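Local atomic coordinates of T-cell surface glycoprotein CD1A1 antigen (Gallus gallus, PDB entry 3JVG), a protein that probably presents lipid antigens to T cells, as other CD1 glycoproteins do, in a groove formed by its MHC class I-like domain. Residues His12-Val24 and Ser70-Tyr82. Residues are numbered along the deposited sequence; the frame is centred on the assembly and turned at random.
Sequences HFATFQNSTSVLV and SYVRDFSRLVQMY. With NAG (2-acetamido-2-deoxy-beta-D-glucopyranose), chain J.
H12 reaches from the sheet into two aromatic residues of helix 70-82 and meets them differently. Y71 brings its edge over one face of the imidazole, CE2 lying 3.9 Å from H12 ND1 with the planes at 80°. The imidazole in turn directs its own edge at F75: H12 CE1 stands centrally above that ring, 3.8 Å from F75 CG, with the planes at 61°. Both imidazole nitrogens are engaged, since ND1 shares S93 OG with Y71 OH through hydrogen bonds, while NE2 is 3.1 Å from a water in the ring plane. That water donates to V72 O and also hydrogen-bonds S76 OG, tying strand to helix without a direct hydrogen bond between them.

The second tight point is F16, held between two valines. With chi1 at 161°, V79 turns CG1 onto the F16 face, 3.6 Å from the ring centroid in a CH-pi contact; V22 CG2 lies over the opposite face, and S76 CA sits at the edge. V24 CG1 meets V72 CG1 at 3.6 Å.

Toward the hairpin turn the packing gives way to looser polar contact. Q80 NE2 comes 3.1 Å from S19 O, but the angle is too poor for a hydrogen bond. Within the turn, whose S19 and T20 are exposed, N18 forms an Asx turn, its OD1 accepting from T20 N (2.8 Å), and N18 ND2 carries an N-linked sugar.

Helix 58-82 packs obliquely over hairpin strands 6-18 and 21-30, the helix-on-sheet architecture of an MHC class I-like groove, probably lipid-binding here, of which it forms one wall; strand 89-99 lies beside 6-18, and helix 135-145 touches L78 and Y82.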
loop_
_atom_site.group_PDB
_atom_site.type_symbol
_atom_site.label_atom_id
_atom_site.label_comp_id
_atom_site.label_asym_id
_atom_site.label_seq_id
_atom_site.Cartn_x
_atom_site.Cartn_y
_atom_site.Cartn_z
ATOM N N HIS A 12 -9.407 -7.172 -2.952
ATOM C CA HIS A 12 -9.772 -7.576 -4.301
ATOM C C HIS A 12 -10.197 -6.325 -5.080
ATOM O O HIS A 12 -10.709 -5.329 -4.495
ATOM C CB HIS A 12 -10.870 -8.631 -4.181
ATOM C CG HIS A 12 -11.952 -8.579 -5.231
ATOM N ND1 HIS A 12 -13.106 -7.825 -5.077
ATOM C CD2 HIS A 12 -12.112 -9.276 -6.389
ATOM C CE1 HIS A 12 -13.904 -8.028 -6.113
ATOM N NE2 HIS A 12 -13.322 -8.893 -6.930
ATOM N N PHE A 13 -9.932 -6.313 -6.381
ATOM C CA PHE A 13 -10.471 -5.225 -7.202
ATOM C C PHE A 13 -10.817 -5.750 -8.554
ATOM O O PHE A 13 -10.250 -6.762 -8.995
ATOM C CB PHE A 13 -9.540 -4.032 -7.344
ATOM C CG PHE A 13 -8.123 -4.371 -7.820
ATOM C CD1 PHE A 13 -7.783 -4.256 -9.168
ATOM C CD2 PHE A 13 -7.131 -4.717 -6.896
ATOM C CE1 PHE A 13 -6.519 -4.523 -9.611
ATOM C CE2 PHE A 13 -5.820 -4.994 -7.326
ATOM C CZ PHE A 13 -5.524 -4.894 -8.682
ATOM N N ALA A 14 -11.748 -5.053 -9.216
ATOM C CA ALA A 14 -12.254 -5.470 -10.525
ATOM C C ALA A 14 -12.653 -4.271 -11.369
ATOM O O ALA A 14 -13.447 -3.412 -10.949
ATOM C CB ALA A 14 -13.432 -6.424 -10.359
ATOM N N THR A 15 -12.086 -4.192 -12.557
ATOM C CA THR A 15 -12.527 -3.205 -13.506
ATOM C C THR A 15 -13.483 -3.895 -14.476
ATOM O O THR A 15 -13.085 -4.787 -15.255
ATOM C CB THR A 15 -11.333 -2.625 -14.328
ATOM O OG1 THR A 15 -10.346 -2.114 -13.441
ATOM C CG2 THR A 15 -11.803 -1.528 -15.194
ATOM N N PHE A 16 -14.729 -3.479 -14.476
ATOM C CA PHE A 16 -15.632 -4.000 -15.485
ATOM C C PHE A 16 -15.519 -3.202 -16.759
ATOM O O PHE A 16 -15.948 -2.047 -16.820
ATOM C CB PHE A 16 -17.059 -4.051 -14.938
ATOM C CG PHE A 16 -17.186 -4.940 -13.714
ATOM C CD1 PHE A 16 -16.656 -4.534 -12.484
ATOM C CD2 PHE A 16 -17.753 -6.235 -13.813
ATOM C CE1 PHE A 16 -16.716 -5.355 -11.371
ATOM C CE2 PHE A 16 -17.807 -7.084 -12.672
ATOM C CZ PHE A 16 -17.297 -6.620 -11.455
ATOM N N GLN A 17 -14.938 -3.788 -17.786
ATOM C CA GLN A 17 -14.764 -3.037 -19.047
ATOM C C GLN A 17 -16.004 -3.021 -19.962
ATOM O O GLN A 17 -16.277 -2.013 -20.608
ATOM C CB GLN A 17 -13.548 -3.536 -19.809
ATOM C CG GLN A 17 -12.302 -3.628 -18.937
ATOM C CD GLN A 17 -11.097 -4.047 -19.735
ATOM O OE1 GLN A 17 -10.957 -5.230 -20.079
ATOM N NE2 GLN A 17 -10.220 -3.080 -20.052
ATOM N N ASN A 18 -16.720 -4.142 -20.030
ATOM C CA ASN A 18 -17.991 -4.243 -20.762
ATOM C C ASN A 18 -18.792 -5.386 -20.113
ATOM O O ASN A 18 -18.390 -5.910 -19.072
ATOM C CB ASN A 18 -17.784 -4.439 -22.284
ATOM C CG ASN A 18 -17.003 -5.710 -22.629
ATOM O OD1 ASN A 18 -17.096 -6.721 -21.927
ATOM N ND2 ASN A 18 -16.234 -5.656 -23.726
ATOM N N SER A 19 -19.905 -5.786 -20.709
ATOM C CA SER A 19 -20.737 -6.782 -20.043
ATOM C C SER A 19 -20.097 -8.181 -19.975
ATOM O O SER A 19 -20.579 -9.016 -19.205
ATOM C CB SER A 19 -22.146 -6.865 -20.662
ATOM O OG SER A 19 -22.097 -7.491 -21.915
ATOM N N THR A 20 -19.036 -8.442 -20.754
ATOM C CA THR A 20 -18.428 -9.785 -20.747
ATOM C C THR A 20 -16.985 -9.832 -20.270
ATOM O O THR A 20 -16.406 -10.910 -20.198
ATOM C CB THR A 20 -18.493 -10.489 -22.125
ATOM O OG1 THR A 20 -17.499 -9.950 -23.002
ATOM C CG2 THR A 20 -19.876 -10.358 -22.756
ATOM N N SER A 21 -16.410 -8.672 -19.947
ATOM C CA SER A 21 -14.978 -8.577 -19.720
ATOM C C SER A 21 -14.698 -7.834 -18.421
ATOM O O SER A 21 -15.193 -6.697 -18.194
ATOM C CB SER A 21 -14.302 -7.893 -20.910
ATOM O OG SER A 21 -12.961 -7.523 -20.620
ATOM N N VAL A 22 -13.918 -8.489 -17.564
ATOM C CA VAL A 22 -13.522 -7.922 -16.272
ATOM C C VAL A 22 -12.080 -8.279 -15.884
ATOM O O VAL A 22 -11.678 -9.426 -15.957
ATOM C CB VAL A 22 -14.611 -8.170 -15.155
ATOM C CG1 VAL A 22 -15.424 -9.413 -15.417
ATOM C CG2 VAL A 22 -14.090 -8.073 -13.714
ATOM N N LEU A 23 -11.309 -7.270 -15.497
ATOM C CA LEU A 23 -9.923 -7.486 -15.087
ATOM C C LEU A 23 -9.861 -7.454 -13.561
ATOM O O LEU A 23 -10.148 -6.424 -12.948
ATOM C CB LEU A 23 -9.000 -6.427 -15.676
ATOM C CG LEU A 23 -9.279 -5.930 -17.100
ATOM C CD1 LEU A 23 -8.393 -4.716 -17.438
ATOM C CD2 LEU A 23 -9.127 -7.038 -18.176
ATOM N N VAL A 24 -9.503 -8.589 -12.963
ATOM C CA VAL A 24 -9.568 -8.748 -11.528
ATOM C C VAL A 24 -8.160 -8.766 -10.972
ATOM O O VAL A 24 -7.229 -9.275 -11.611
ATOM C CB VAL A 24 -10.257 -10.079 -11.188
ATOM C CG1 VAL A 24 -10.389 -10.275 -9.693
ATOM C CG2 VAL A 24 -11.653 -10.172 -11.862
ATOM N N SER A 70 -14.308 -18.687 -6.100
ATOM C CA SER A 70 -15.768 -18.542 -6.162
ATOM C C SER A 70 -16.145 -17.121 -5.811
ATOM O O SER A 70 -17.028 -16.538 -6.461
ATOM C CB SER A 70 -16.519 -19.500 -5.203
ATOM O OG SER A 70 -16.170 -20.854 -5.425
ATOM N N TYR A 71 -15.499 -16.544 -4.788
ATOM C CA TYR A 71 -15.843 -15.187 -4.414
ATOM C C TYR A 71 -15.684 -14.277 -5.634
ATOM O O TYR A 71 -16.607 -13.544 -5.999
ATOM C CB TYR A 71 -14.989 -14.674 -3.246
ATOM C CG TYR A 71 -15.236 -13.202 -2.913
ATOM C CD1 TYR A 71 -16.299 -12.832 -2.089
ATOM C CD2 TYR A 71 -14.429 -12.194 -3.436
ATOM C CE1 TYR A 71 -16.573 -11.500 -1.778
ATOM C CE2 TYR A 71 -14.679 -10.830 -3.132
ATOM C CZ TYR A 71 -15.751 -10.505 -2.297
ATOM O OH TYR A 71 -16.025 -9.187 -1.968
ATOM N N VAL A 72 -14.501 -14.317 -6.251
ATOM C CA VAL A 72 -14.176 -13.471 -7.371
ATOM C C VAL A 72 -15.153 -13.630 -8.551
ATOM O O VAL A 72 -15.723 -12.641 -9.039
ATOM C CB VAL A 72 -12.766 -13.750 -7.799
ATOM C CG1 VAL A 72 -12.505 -13.143 -9.160
ATOM C CG2 VAL A 72 -11.776 -13.164 -6.714
ATOM N N ARG A 73 -15.344 -14.868 -8.975
ATOM C CA ARG A 73 -16.257 -15.230 -10.016
ATOM C C ARG A 73 -17.706 -14.804 -9.719
ATOM O O ARG A 73 -18.397 -14.289 -10.600
ATOM C CB ARG A 73 -16.200 -16.750 -10.169
ATOM C CG ARG A 73 -16.973 -17.336 -11.326
ATOM C CD ARG A 73 -16.541 -18.817 -11.596
ATOM N NE ARG A 73 -16.623 -19.644 -10.382
ATOM C CZ ARG A 73 -15.632 -20.383 -9.870
ATOM N NH1 ARG A 73 -14.436 -20.468 -10.459
ATOM N NH2 ARG A 73 -15.865 -21.082 -8.766
ATOM N N ASP A 74 -18.176 -15.041 -8.499
ATOM C CA ASP A 74 -19.572 -14.757 -8.176
ATOM C C ASP A 74 -19.778 -13.264 -8.108
ATOM O O ASP A 74 -20.800 -12.772 -8.539
ATOM C CB ASP A 74 -19.998 -15.384 -6.843
ATOM C CG ASP A 74 -20.137 -16.936 -6.904
ATOM O OD1 ASP A 74 -20.045 -17.550 -7.987
ATOM O OD2 ASP A 74 -20.339 -17.542 -5.827
ATOM N N PHE A 75 -18.773 -12.551 -7.590
ATOM C CA PHE A 75 -18.754 -11.064 -7.546
ATOM C C PHE A 75 -18.981 -10.526 -8.947
ATOM O O PHE A 75 -19.851 -9.691 -9.166
ATOM C CB PHE A 75 -17.441 -10.530 -6.969
ATOM C CG PHE A 75 -17.530 -9.110 -6.493
ATOM C CD1 PHE A 75 -17.594 -8.820 -5.136
ATOM C CD2 PHE A 75 -17.565 -8.042 -7.432
ATOM C CE1 PHE A 75 -17.691 -7.492 -4.712
ATOM C CE2 PHE A 75 -17.689 -6.736 -7.030
ATOM C CZ PHE A 75 -17.746 -6.455 -5.645
ATOM N N SER A 76 -18.223 -11.019 -9.907
ATOM C CA SER A 76 -18.329 -10.478 -11.257
ATOM C C SER A 76 -19.680 -10.787 -11.830
ATOM O O SER A 76 -20.287 -9.973 -12.522
ATOM C CB SER A 76 -17.199 -11.000 -12.145
ATOM O OG SER A 76 -15.970 -10.546 -11.627
ATOM N N ARG A 77 -20.193 -11.952 -11.488
ATOM C CA ARG A 77 -21.474 -12.375 -12.025
ATOM C C ARG A 77 -22.605 -11.556 -11.437
ATOM O O ARG A 77 -23.502 -11.176 -12.167
ATOM C CB ARG A 77 -21.685 -13.887 -11.862
ATOM C CG ARG A 77 -20.812 -14.693 -12.820
ATOM C CD ARG A 77 -20.867 -16.226 -12.537
ATOM N N LEU A 78 -22.564 -11.279 -10.144
ATOM C CA LEU A 78 -23.616 -10.486 -9.520
ATOM C C LEU A 78 -23.716 -9.082 -10.087
ATOM O O LEU A 78 -24.820 -8.610 -10.358
ATOM C CB LEU A 78 -23.429 -10.394 -8.004
ATOM C CG LEU A 78 -23.797 -11.673 -7.239
ATOM C CD1 LEU A 78 -23.332 -11.522 -5.810
ATOM C CD2 LEU A 78 -25.304 -12.000 -7.294
ATOM N N VAL A 79 -22.549 -8.436 -10.263
ATOM C CA VAL A 79 -22.440 -7.096 -10.813
ATOM C C VAL A 79 -23.011 -7.056 -12.217
ATOM O O VAL A 79 -23.828 -6.210 -12.529
ATOM C CB VAL A 79 -20.960 -6.618 -10.822
ATOM C CG1 VAL A 79 -20.776 -5.463 -11.777
ATOM C CG2 VAL A 79 -20.467 -6.255 -9.406
ATOM N N GLN A 80 -22.611 -7.992 -13.065
ATOM C CA GLN A 80 -23.087 -7.990 -14.441
ATOM C C GLN A 80 -24.573 -8.216 -14.522
ATOM O O GLN A 80 -25.243 -7.590 -15.342
ATOM C CB GLN A 80 -22.368 -9.045 -15.269
ATOM C CG GLN A 80 -20.916 -8.717 -15.497
ATOM C CD GLN A 80 -20.191 -9.866 -16.165
ATOM O OE1 GLN A 80 -20.724 -10.991 -16.269
ATOM N NE2 GLN A 80 -18.982 -9.592 -16.655
ATOM N N MET A 81 -25.084 -9.082 -13.646
ATOM C CA MET A 81 -26.519 -9.385 -13.565
ATOM C C MET A 81 -27.379 -8.192 -13.119
ATOM O O MET A 81 -28.423 -7.945 -13.678
ATOM C CB MET A 81 -26.759 -10.617 -12.677
ATOM C CG MET A 81 -28.210 -11.035 -12.507
ATOM S SD MET A 81 -28.447 -12.823 -12.181
ATOM C CE MET A 81 -30.238 -12.904 -12.147
ATOM N N TYR A 82 -26.911 -7.426 -12.144
ATOM C CA TYR A 82 -27.758 -6.427 -11.507
ATOM C C TYR A 82 -27.433 -4.942 -11.706
ATOM O O TYR A 82 -28.090 -4.118 -11.092
ATOM C CB TYR A 82 -27.840 -6.722 -10.015
ATOM C CG TYR A 82 -28.509 -8.025 -9.698
ATOM C CD1 TYR A 82 -29.905 -8.135 -9.704
ATOM C CD2 TYR A 82 -27.751 -9.157 -9.392
ATOM C CE1 TYR A 82 -30.530 -9.343 -9.406
ATOM C CE2 TYR A 82 -28.368 -10.376 -9.088
ATOM C CZ TYR A 82 -29.758 -10.460 -9.100
ATOM O OH TYR A 82 -30.363 -11.646 -8.812
HETATM C C1 NAG J . -15.414 -6.721 -24.269
HETATM C C2 NAG J . -15.771 -6.924 -25.762
HETATM C C3 NAG J . -14.823 -7.959 -26.396
HETATM C C4 NAG J . -13.389 -7.373 -26.317
HETATM C C5 NAG J . -13.021 -7.106 -24.831
HETATM C C6 NAG J . -11.605 -6.504 -24.608
HETATM C C7 NAG J . -18.065 -6.412 -26.568
HETATM C C8 NAG J . -19.492 -6.896 -26.663
HETATM N N2 NAG J . -17.192 -7.235 -25.954
HETATM O O3 NAG J . -15.272 -8.371 -27.689
HETATM O O4 NAG J . -12.417 -8.224 -26.892
HETATM O O5 NAG J . -14.037 -6.376 -24.119
HETATM O O6 NAG J . -11.509 -5.087 -24.480
HETATM O O7 NAG J . -17.765 -5.310 -27.050
HETATM O O HOH W 1 -14.682 -10.060 -9.465
#